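Local coordinates for 6-phosphogluconolactonase (Shewanella baltica, PDB 3NWP), which probably hydrolyses 6-phosphogluconolactone to 6-phosphogluconate in the pentose phosphate pathway, at residues 7-13 against 227-232; 72-77 against 105-111; 154-158 against 177-181. All coordinates share one frame; numbering follows the deposited sequence.

In the fold
All three contacts reach the one mixed sheet of this single-chain enzyme, but at different places. Interaction 1 pairs strand 8-11 with strand 227-232; the other two are nested inside the loop it closes and follow in series, 72-77 with 105-111 first and 154-158 with 177-181 next. Interactions 2 and 3, centres about 17 Å apart, use the neighbouring antiparallel strands 66-74 and 175-178 and touch where Asp72 CB lies 4.0 Å from Thr177 OG1. The centre of interaction 1 is about 32 Å from that of interaction 2. Interaction 1 thus joins the two chain ends at the sheet's edge, while 2 and 3 pin loop and helix segments to its antiparallel part.

Interaction 1 (7-13 against 227-232); sequences VFKSFDT and VDVFWS
Phe11 and Phe230 lie with ring planes 20° apart but slid until they hardly overlap: centroids are 5.4 Å apart, the closest touch Phe11 CE1 to Phe230 CD2 at 3.5 Å. Trp231 O sits at the edge of the Phe11 ring, Asp228 CB at that of Phe230, and Ser10 CB at that of the Trp231 indole, whose CG, anti to the backbone N (chi1 177°), carries it past the serine. Lys9 runs extended beside Phe230, CD 3.9 Å from CZ of that ring. On the other face of the sheet Phe8 CE1 packs on Trp231 CB, where both residues also touch Leu199, while Phe230 and Phe11 meet helix 14-36. With Phe230 cut back to alanine, a gap would probably open beside Leu21 of that helix, leaving Phe11 and the Lys9 chain without this ring. The parallel strands are bonded Val229 N to Val7 O (2.9 Å), Lys9 N to Val229 O (2.8 Å) and Trp231 N to Lys9 O (2.9 Å); the rung from Phe11 N is weak. Lys9 NZ stays 4.0 Å from Asp228 OD2, bridged by a water, which suggests that backbone bonds and apolar packing, more than charge, hold this edge strand.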
loop_
_atom_site.group_PDB
_atom_site.type_symbol
_atom_site.label_atom_id
_atom_site.label_comp_id
_atom_site.label_asym_id
_atom_site.label_seq_id
_atom_site.Cartn_x
_atom_site.Cartn_y
_atom_site.Cartn_z
ATOM N N VAL A 7 -0.040 9.327 14.853
ATOM C CA VAL A 7 -1.132 8.552 15.411
ATOM C C VAL A 7 -0.638 7.107 15.424
ATOM O O VAL A 7 -0.414 6.532 14.351
ATOM C CB VAL A 7 -2.428 8.661 14.640
ATOM C CG1 VAL A 7 -3.508 7.694 15.192
ATOM C CG2 VAL A 7 -2.958 10.120 14.651
ATOM N N PHE A 8 -0.473 6.535 16.606
ATOM C CA PHE A 8 0.219 5.291 16.788
ATOM C C PHE A 8 -0.633 4.381 17.664
ATOM O O PHE A 8 -1.052 4.753 18.785
ATOM C CB PHE A 8 1.575 5.555 17.420
ATOM C CG PHE A 8 2.365 4.289 17.659
ATOM C CD1 PHE A 8 3.140 3.711 16.664
ATOM C CD2 PHE A 8 2.277 3.669 18.904
ATOM C CE1 PHE A 8 3.851 2.506 16.910
ATOM C CE2 PHE A 8 2.970 2.461 19.135
ATOM C CZ PHE A 8 3.753 1.918 18.146
ATOM N N LYS A 9 -0.945 3.192 17.162
ATOM C CA LYS A 9 -1.765 2.181 17.850
ATOM C C LYS A 9 -0.966 0.904 18.002
ATOM O O LYS A 9 -0.532 0.309 17.001
ATOM C CB LYS A 9 -3.040 1.962 17.080
ATOM C CG LYS A 9 -3.883 3.225 16.966
ATOM C CD LYS A 9 -5.258 2.899 16.420
ATOM C CE LYS A 9 -6.115 4.157 16.236
ATOM N NZ LYS A 9 -7.558 3.712 15.992
ATOM N N SER A 10 -0.719 0.508 19.237
ATOM C CA SER A 10 -0.019 -0.742 19.507
ATOM C C SER A 10 -0.982 -1.773 20.079
ATOM O O SER A 10 -2.054 -1.442 20.628
ATOM C CB SER A 10 1.131 -0.523 20.489
ATOM O OG SER A 10 0.672 -0.125 21.794
ATOM N N PHE A 11 -0.559 -3.040 19.919
ATOM C CA PHE A 11 -1.380 -4.199 20.261
ATOM C C PHE A 11 -0.514 -5.290 20.900
ATOM O O PHE A 11 0.688 -5.337 20.696
ATOM C CB PHE A 11 -2.060 -4.765 19.021
ATOM C CG PHE A 11 -2.965 -3.791 18.376
ATOM C CD1 PHE A 11 -2.471 -2.879 17.456
ATOM C CD2 PHE A 11 -4.325 -3.742 18.726
ATOM C CE1 PHE A 11 -3.315 -1.927 16.906
ATOM C CE2 PHE A 11 -5.176 -2.791 18.168
ATOM C CZ PHE A 11 -4.672 -1.906 17.249
ATOM N N ASP A 12 -1.195 -6.088 21.713
ATOM C CA ASP A 12 -0.594 -7.265 22.408
ATOM C C ASP A 12 0.134 -8.186 21.422
ATOM O O ASP A 12 1.295 -8.586 21.655
ATOM C CB ASP A 12 -1.688 -8.073 23.107
ATOM C CG ASP A 12 -2.268 -7.403 24.343
ATOM O OD1 ASP A 12 -1.750 -6.375 24.819
ATOM O OD2 ASP A 12 -3.287 -7.955 24.849
ATOM N N THR A 13 -0.565 -8.510 20.336
ATOM C CA THR A 13 -0.179 -9.536 19.382
ATOM C C THR A 13 -0.497 -9.080 17.971
ATOM O O THR A 13 -1.381 -8.215 17.780
ATOM C CB THR A 13 -0.953 -10.848 19.579
ATOM O OG1 THR A 13 -2.340 -10.671 19.357
ATOM C CG2 THR A 13 -0.674 -11.417 21.019
ATOM N N VAL A 227 -2.919 9.344 8.693
ATOM C CA VAL A 227 -2.108 8.153 8.703
ATOM C C VAL A 227 -2.168 7.557 10.099
ATOM O O VAL A 227 -1.819 8.204 11.104
ATOM C CB VAL A 227 -0.630 8.479 8.394
ATOM C CG1 VAL A 227 0.220 7.196 8.495
ATOM C CG2 VAL A 227 -0.493 9.077 7.041
ATOM N N ASP A 228 -2.611 6.304 10.195
ATOM C CA ASP A 228 -2.660 5.618 11.474
ATOM C C ASP A 228 -1.622 4.462 11.408
ATOM O O ASP A 228 -1.688 3.588 10.499
ATOM C CB ASP A 228 -4.010 5.003 11.766
ATOM C CG ASP A 228 -5.101 6.044 12.052
ATOM O OD1 ASP A 228 -5.138 7.135 11.466
ATOM O OD2 ASP A 228 -5.975 5.698 12.874
ATOM N N VAL A 229 -0.675 4.434 12.333
ATOM C CA VAL A 229 0.331 3.372 12.378
ATOM C C VAL A 229 -0.092 2.295 13.356
ATOM O O VAL A 229 -0.461 2.574 14.510
ATOM C CB VAL A 229 1.681 3.951 12.835
ATOM C CG1 VAL A 229 2.759 2.835 12.933
ATOM C CG2 VAL A 229 2.107 5.127 11.894
ATOM N N PHE A 230 -0.220 1.070 12.861
ATOM C CA PHE A 230 -0.608 -0.111 13.651
ATOM C C PHE A 230 0.605 -0.992 13.875
ATOM O O PHE A 230 1.286 -1.382 12.876
ATOM C CB PHE A 230 -1.661 -0.924 12.909
ATOM C CG PHE A 230 -3.070 -0.429 13.061
ATOM C CD1 PHE A 230 -3.466 0.871 12.677
ATOM C CD2 PHE A 230 -4.044 -1.254 13.576
ATOM C CE1 PHE A 230 -4.753 1.285 12.863
ATOM C CE2 PHE A 230 -5.344 -0.827 13.762
ATOM C CZ PHE A 230 -5.725 0.415 13.405
ATOM N N TRP A 231 0.910 -1.321 15.123
ATOM C CA TRP A 231 2.113 -2.081 15.418
ATOM C C TRP A 231 1.887 -3.100 16.513
ATOM O O TRP A 231 1.130 -2.862 17.443
ATOM C CB TRP A 231 3.281 -1.141 15.825
ATOM C CG TRP A 231 4.562 -1.870 16.227
ATOM C CD1 TRP A 231 5.561 -2.306 15.411
ATOM C CD2 TRP A 231 4.946 -2.224 17.555
ATOM N NE1 TRP A 231 6.517 -2.953 16.129
ATOM C CE2 TRP A 231 6.173 -2.917 17.456
ATOM C CE3 TRP A 231 4.350 -2.063 18.811
ATOM C CZ2 TRP A 231 6.851 -3.408 18.575
ATOM C CZ3 TRP A 231 5.005 -2.561 19.915
ATOM C CH2 TRP A 231 6.266 -3.216 19.784
ATOM N N SER A 232 2.579 -4.242 16.415
ATOM C CA SER A 232 2.754 -5.222 17.513
ATOM C C SER A 232 4.142 -5.769 17.455
ATOM O O SER A 232 4.729 -5.851 16.359
ATOM C CB SER A 232 1.757 -6.371 17.351
ATOM O OG SER A 232 1.854 -7.233 18.483
HETATM O O HOH W 1 0.741 8.681 12.082
HETATM O O HOH W 2 -7.374 3.540 13.348
HETATM O O HOH W 3 3.558 -9.420 20.138
#

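Interaction 2 (72-77 against 105-111); sequences DERWVE and LKNMFST
Trp75 lays its indole under the aliphatic end of Lys106 in a CH-pi and cation-pi arrangement, its backbone forming the centre of an inverse gamma turn. Lys106 CE stands 3.5 Å from the centroid of the five-membered ring and only 9° off its normal, while NZ, 4.0 Å from the same centroid, is off-centre. The lysine gets there by a bend at its second torsion (chi2 67°), which carries CD and CE across the indole at about a right angle. Over the opposite face comes the backbone of Thr111, its carbonyl carbon offset toward the rim, so the ring is clamped between a side chain and the main chain that leads into helix 112-122.

The ring edge is held as well. Trp75 NE1 donates to Phe109 O at 2.8 Å; the acceptor lies close to the ring plane, yet the donor stands 38° out of the carbonyl plane, away from a lone pair. Beside it, Asn107 OD1 meets the six-membered ring edge and takes Phe109 N at 3.1 Å, an Asx turn, with its ND2 bound to Gly115 O. These bonds fix the loop around the tryptophan. The charge over the indole is also gripped: Lys106 NZ donates to Asn107 O at 2.8 Å, and two waters link it to Glu77 OE2, each with one weak leg; the direct separation is beyond a salt bridge.

Deeper in, Leu105 CB packs on Glu73 CB at 4.0 Å, and Leu105 also touches Ile176 of the neighbouring strand. The Glu73 carboxylate receives Asn84 N and Glu85 N, and reaches across the contact through a water that donates to Glu73 OE2 at 2.7 Å and accepts from Lys106 N at 3.0 Å.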
loop_
_atom_site.group_PDB
_atom_site.type_symbol
_atom_site.label_atom_id
_atom_site.label_comp_id
_atom_site.label_asym_id
_atom_site.label_seq_id
_atom_site.Cartn_x
_atom_site.Cartn_y
_atom_site.Cartn_z
ATOM N N ASP A 72 2.240 -1.354 -5.202
ATOM C CA ASP A 72 3.419 -1.629 -6.047
ATOM C C ASP A 72 3.419 -3.067 -6.468
ATOM O O ASP A 72 2.665 -3.908 -5.956
ATOM C CB ASP A 72 4.732 -1.250 -5.335
ATOM C CG ASP A 72 5.111 -2.184 -4.201
ATOM O OD1 ASP A 72 4.215 -2.605 -3.469
ATOM O OD2 ASP A 72 6.287 -2.457 -3.993
ATOM N N GLU A 73 4.283 -3.362 -7.423
ATOM C CA GLU A 73 4.360 -4.710 -7.951
ATOM C C GLU A 73 5.760 -4.956 -8.459
ATOM O O GLU A 73 6.438 -4.067 -8.912
ATOM C CB GLU A 73 3.302 -4.940 -9.042
ATOM C CG GLU A 73 3.310 -6.308 -9.696
ATOM C CD GLU A 73 3.061 -7.446 -8.695
ATOM O OE1 GLU A 73 3.973 -7.779 -7.919
ATOM O OE2 GLU A 73 1.896 -7.959 -8.702
ATOM N N ARG A 74 6.207 -6.200 -8.327
ATOM C CA ARG A 74 7.464 -6.655 -8.935
ATOM C C ARG A 74 7.170 -7.062 -10.364
ATOM O O ARG A 74 6.126 -7.699 -10.660
ATOM C CB ARG A 74 8.021 -7.839 -8.159
ATOM C CG ARG A 74 8.552 -7.534 -6.749
ATOM C CD ARG A 74 7.428 -7.319 -5.727
ATOM N NE ARG A 74 7.970 -7.158 -4.388
ATOM C CZ ARG A 74 8.438 -8.153 -3.636
ATOM N NH1 ARG A 74 8.390 -9.432 -4.047
ATOM N NH2 ARG A 74 8.950 -7.873 -2.439
ATOM N N TRP A 75 8.063 -6.691 -11.290
ATOM C CA TRP A 75 7.809 -6.982 -12.717
ATOM C C TRP A 75 8.219 -8.444 -13.032
ATOM O O TRP A 75 9.322 -8.732 -13.619
ATOM C CB TRP A 75 8.487 -5.944 -13.633
ATOM C CG TRP A 75 7.782 -5.830 -14.902
ATOM C CD1 TRP A 75 8.112 -6.415 -16.127
ATOM C CD2 TRP A 75 6.567 -5.138 -15.118
ATOM N NE1 TRP A 75 7.161 -6.100 -17.062
ATOM C CE2 TRP A 75 6.197 -5.320 -16.478
ATOM C CE3 TRP A 75 5.724 -4.394 -14.287
ATOM C CZ2 TRP A 75 5.046 -4.789 -17.008
ATOM C CZ3 TRP A 75 4.577 -3.861 -14.802
ATOM C CH2 TRP A 75 4.231 -4.057 -16.170
ATOM N N VAL A 76 7.343 -9.358 -12.605
ATOM C CA VAL A 76 7.502 -10.784 -12.714
ATOM C C VAL A 76 6.101 -11.300 -13.044
ATOM O O VAL A 76 5.107 -10.565 -12.887
ATOM C CB VAL A 76 8.011 -11.428 -11.417
ATOM C CG1 VAL A 76 9.449 -10.926 -10.995
ATOM C CG2 VAL A 76 6.984 -11.230 -10.270
ATOM N N GLU A 77 5.987 -12.546 -13.528
ATOM C CA GLU A 77 4.676 -13.073 -13.849
ATOM C C GLU A 77 3.774 -13.059 -12.621
ATOM O O GLU A 77 4.234 -13.262 -11.501
ATOM C CB GLU A 77 4.771 -14.517 -14.367
ATOM C CG GLU A 77 5.532 -14.672 -15.687
ATOM C CD GLU A 77 4.808 -14.025 -16.820
ATOM O OE1 GLU A 77 3.647 -14.422 -17.058
ATOM O OE2 GLU A 77 5.393 -13.123 -17.462
ATOM N N LEU A 105 -1.165 -4.604 -11.424
ATOM C CA LEU A 105 -0.305 -3.679 -12.162
ATOM C C LEU A 105 0.500 -4.362 -13.262
ATOM O O LEU A 105 0.873 -3.691 -14.231
ATOM C CB LEU A 105 0.625 -2.954 -11.225
ATOM C CG LEU A 105 -0.037 -2.173 -10.085
ATOM C CD1 LEU A 105 0.952 -1.522 -9.115
ATOM C CD2 LEU A 105 -0.902 -1.072 -10.624
ATOM N N LYS A 106 0.884 -5.626 -13.091
ATOM C CA LYS A 106 1.662 -6.327 -14.144
ATOM C C LYS A 106 0.835 -6.446 -15.408
ATOM O O LYS A 106 -0.376 -6.743 -15.378
ATOM C CB LYS A 106 2.064 -7.732 -13.669
ATOM C CG LYS A 106 2.940 -8.521 -14.633
ATOM C CD LYS A 106 4.312 -7.896 -14.777
ATOM C CE LYS A 106 5.311 -8.744 -15.590
ATOM N NZ LYS A 106 4.959 -8.924 -17.028
ATOM N N ASN A 107 1.494 -6.232 -16.557
ATOM C CA ASN A 107 0.871 -6.458 -17.879
ATOM C C ASN A 107 1.909 -7.094 -18.798
ATOM O O ASN A 107 3.017 -7.417 -18.359
ATOM C CB ASN A 107 0.284 -5.162 -18.461
ATOM C CG ASN A 107 1.316 -4.076 -18.587
ATOM O OD1 ASN A 107 2.443 -4.307 -19.102
ATOM N ND2 ASN A 107 0.957 -2.875 -18.084
HETATM N N MSE A 108 1.518 -7.313 -20.071
HETATM C CA MSE A 108 2.370 -8.094 -20.964
HETATM C C MSE A 108 3.691 -7.453 -21.393
HETATM O O MSE A 108 4.582 -8.153 -21.908
HETATM C CB MSE A 108 1.573 -8.586 -22.182
HETATM C CG MSE A 108 0.619 -9.738 -21.835
HETATM SE SE MSE A 108 1.504 -11.347 -21.073
HETATM C CE MSE A 108 2.713 -11.787 -22.561
ATOM N N PHE A 109 3.852 -6.152 -21.158
ATOM C CA PHE A 109 5.105 -5.482 -21.511
ATOM C C PHE A 109 6.278 -6.109 -20.775
ATOM O O PHE A 109 6.120 -6.613 -19.654
ATOM C CB PHE A 109 5.020 -3.970 -21.314
ATOM C CG PHE A 109 4.225 -3.252 -22.362
ATOM C CD1 PHE A 109 4.801 -2.920 -23.586
ATOM C CD2 PHE A 109 2.927 -2.871 -22.136
ATOM C CE1 PHE A 109 4.057 -2.228 -24.537
ATOM C CE2 PHE A 109 2.197 -2.155 -23.057
ATOM C CZ PHE A 109 2.761 -1.844 -24.294
ATOM N N SER A 110 7.459 -6.120 -21.418
ATOM C CA SER A 110 8.574 -6.886 -20.906
ATOM C C SER A 110 9.320 -6.204 -19.750
ATOM O O SER A 110 10.053 -6.872 -19.019
ATOM C CB SER A 110 9.566 -7.231 -22.024
ATOM O OG SER A 110 10.185 -6.057 -22.493
ATOM N N THR A 111 9.128 -4.888 -19.604
ATOM C CA THR A 111 9.674 -4.125 -18.467
ATOM C C THR A 111 8.648 -3.183 -17.873
ATOM O O THR A 111 7.708 -2.778 -18.529
ATOM C CB THR A 111 10.874 -3.256 -18.877
ATOM O OG1 THR A 111 10.448 -2.269 -19.826
ATOM C CG2 THR A 111 11.999 -4.155 -19.489
HETATM O O HOH W 4 0.124 -7.085 -10.610
HETATM O O HOH W 5 2.939 -10.761 -17.482
HETATM O O HOH W 6 7.479 -11.135 -16.524
#

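Interaction 3 (154-158 against 177-181); sequences ENALT and TLSKS
Lys180 N donates to Ala156 O at 3.0 Å in a nearly straight bond, 168° at the hydrogen, so a carbonyl at the end of helix 153-158 satisfies an amide in the first turn of helix 180-184. The same oxygen takes a second donor: a water gives to Ala156 O at 2.9 Å and accepts from Ser181 N at 2.9 Å, so two successive amides are served by one carbonyl, the second of them indirectly. Leu157 O next door has Lys180 NZ at 2.9 Å, a weak bond and a doubtful one, since the lysine was modelled in two conformers. In this conformer CG leaves anti to the backbone N and the chain bends at chi3 (81°), which brings the amine to the oxygen end of that carbonyl.

Strand 175-178 passes into its helix through Ser179, the N-cap residue. Ser179 OG accepts from Ala182 N and is also bonded to Ala161 O, while Ser181 OG pairs with Thr159 O, tying the helix start to the chain that follows 153-158. Thr177 OG1 donates to Leu178 O at 3.0 Å and is bonded to Ser145 N; Leu178 O also receives Trp146 NE1. On the first helix Thr158 OG1 donates to Glu154 O at 2.6 Å, from above the carbonyl plane.

Apolar contact is slight: Ala156 CB sits 4.3 Å from Thr177 CG2, both packed on Val164, and Leu157 CD2 lies 4.3 Å from Lys180 CB.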
loop_
_atom_site.group_PDB
_atom_site.type_symbol
_atom_site.label_atom_id
_atom_site.label_comp_id
_atom_site.label_asym_id
_atom_site.label_seq_id
_atom_site.Cartn_x
_atom_site.Cartn_y
_atom_site.Cartn_z
ATOM N N GLU A 154 12.944 10.441 -7.123
ATOM C CA GLU A 154 12.360 11.770 -7.300
ATOM C C GLU A 154 11.151 11.772 -8.228
ATOM O O GLU A 154 10.150 12.467 -7.954
ATOM C CB GLU A 154 13.445 12.757 -7.767
ATOM C CG GLU A 154 13.020 14.223 -7.670
ATOM C CD GLU A 154 12.801 14.753 -6.213
ATOM O OE1 GLU A 154 12.799 13.978 -5.239
ATOM O OE2 GLU A 154 12.624 15.971 -6.044
ATOM N N ASN A 155 11.221 11.020 -9.332
ATOM C CA ASN A 155 10.091 10.860 -10.194
ATOM C C ASN A 155 8.873 10.294 -9.414
ATOM O O ASN A 155 7.771 10.817 -9.532
ATOM C CB ASN A 155 10.395 10.030 -11.435
ATOM C CG ASN A 155 9.298 10.146 -12.468
ATOM O OD1 ASN A 155 8.763 11.244 -12.669
ATOM N ND2 ASN A 155 8.965 9.050 -13.109
ATOM N N ALA A 156 9.080 9.223 -8.704
ATOM C CA ALA A 156 7.964 8.661 -7.929
ATOM C C ALA A 156 7.369 9.692 -6.984
ATOM O O ALA A 156 6.156 9.717 -6.779
ATOM C CB ALA A 156 8.408 7.422 -7.189
ATOM N N LEU A 157 8.224 10.508 -6.375
ATOM C CA LEU A 157 7.795 11.499 -5.360
ATOM C C LEU A 157 7.140 12.737 -5.934
ATOM O O LEU A 157 6.489 13.484 -5.212
ATOM C CB LEU A 157 8.983 11.889 -4.460
ATOM C CG LEU A 157 9.587 10.746 -3.652
ATOM C CD1 LEU A 157 10.780 11.287 -2.902
ATOM C CD2 LEU A 157 8.507 10.099 -2.703
ATOM N N THR A 158 7.361 13.002 -7.238
ATOM C CA THR A 158 6.913 14.262 -7.830
ATOM C C THR A 158 6.033 14.194 -9.103
ATOM O O THR A 158 5.376 15.210 -9.456
ATOM C CB THR A 158 8.122 15.200 -8.077
ATOM O OG1 THR A 158 8.999 14.583 -9.025
ATOM C CG2 THR A 158 8.869 15.500 -6.767
ATOM N N THR A 177 5.302 1.188 -9.290
ATOM C CA THR A 177 4.780 1.721 -8.035
ATOM C C THR A 177 3.718 2.749 -8.301
ATOM O O THR A 177 3.847 3.595 -9.199
ATOM C CB THR A 177 5.931 2.322 -7.206
ATOM O OG1 THR A 177 5.468 2.601 -5.852
ATOM C CG2 THR A 177 6.506 3.615 -7.790
ATOM N N LEU A 178 2.743 2.820 -7.415
ATOM C CA LEU A 178 1.918 4.015 -7.378
ATOM C C LEU A 178 2.801 5.175 -6.952
ATOM O O LEU A 178 3.722 5.049 -6.179
ATOM C CB LEU A 178 0.687 3.846 -6.452
ATOM C CG LEU A 178 -0.323 2.769 -6.790
ATOM C CD1 LEU A 178 -1.642 2.935 -5.936
ATOM C CD2 LEU A 178 -0.641 2.649 -8.272
ATOM N N SER A 179 2.481 6.358 -7.453
ATOM C CA SER A 179 3.199 7.570 -7.152
ATOM C C SER A 179 2.802 8.154 -5.805
ATOM O O SER A 179 1.770 7.815 -5.267
ATOM C CB SER A 179 2.930 8.635 -8.210
ATOM O OG SER A 179 1.544 8.929 -8.293
ATOM N N LYS A 180 3.646 9.026 -5.273
ATOM C CA LYS A 180 3.258 9.775 -4.081
ATOM C C LYS A 180 1.965 10.536 -4.301
ATOM O O LYS A 180 1.046 10.524 -3.440
ATOM C CB LYS A 180 4.378 10.701 -3.634
ATOM C CG LYS A 180 4.117 11.424 -2.320
ATOM C CD LYS A 180 4.990 12.678 -2.197
ATOM C CE LYS A 180 4.419 13.851 -2.964
ATOM N NZ LYS A 180 5.381 15.003 -2.945
ATOM N N SER A 181 1.846 11.232 -5.418
ATOM C CA SER A 181 0.638 12.002 -5.653
ATOM C C SER A 181 -0.604 11.100 -5.616
ATOM O O SER A 181 -1.649 11.477 -5.046
ATOM C CB SER A 181 0.727 12.803 -6.956
ATOM O OG SER A 181 0.927 11.967 -8.032
HETATM O O HOH W 7 4.170 11.854 -7.084
#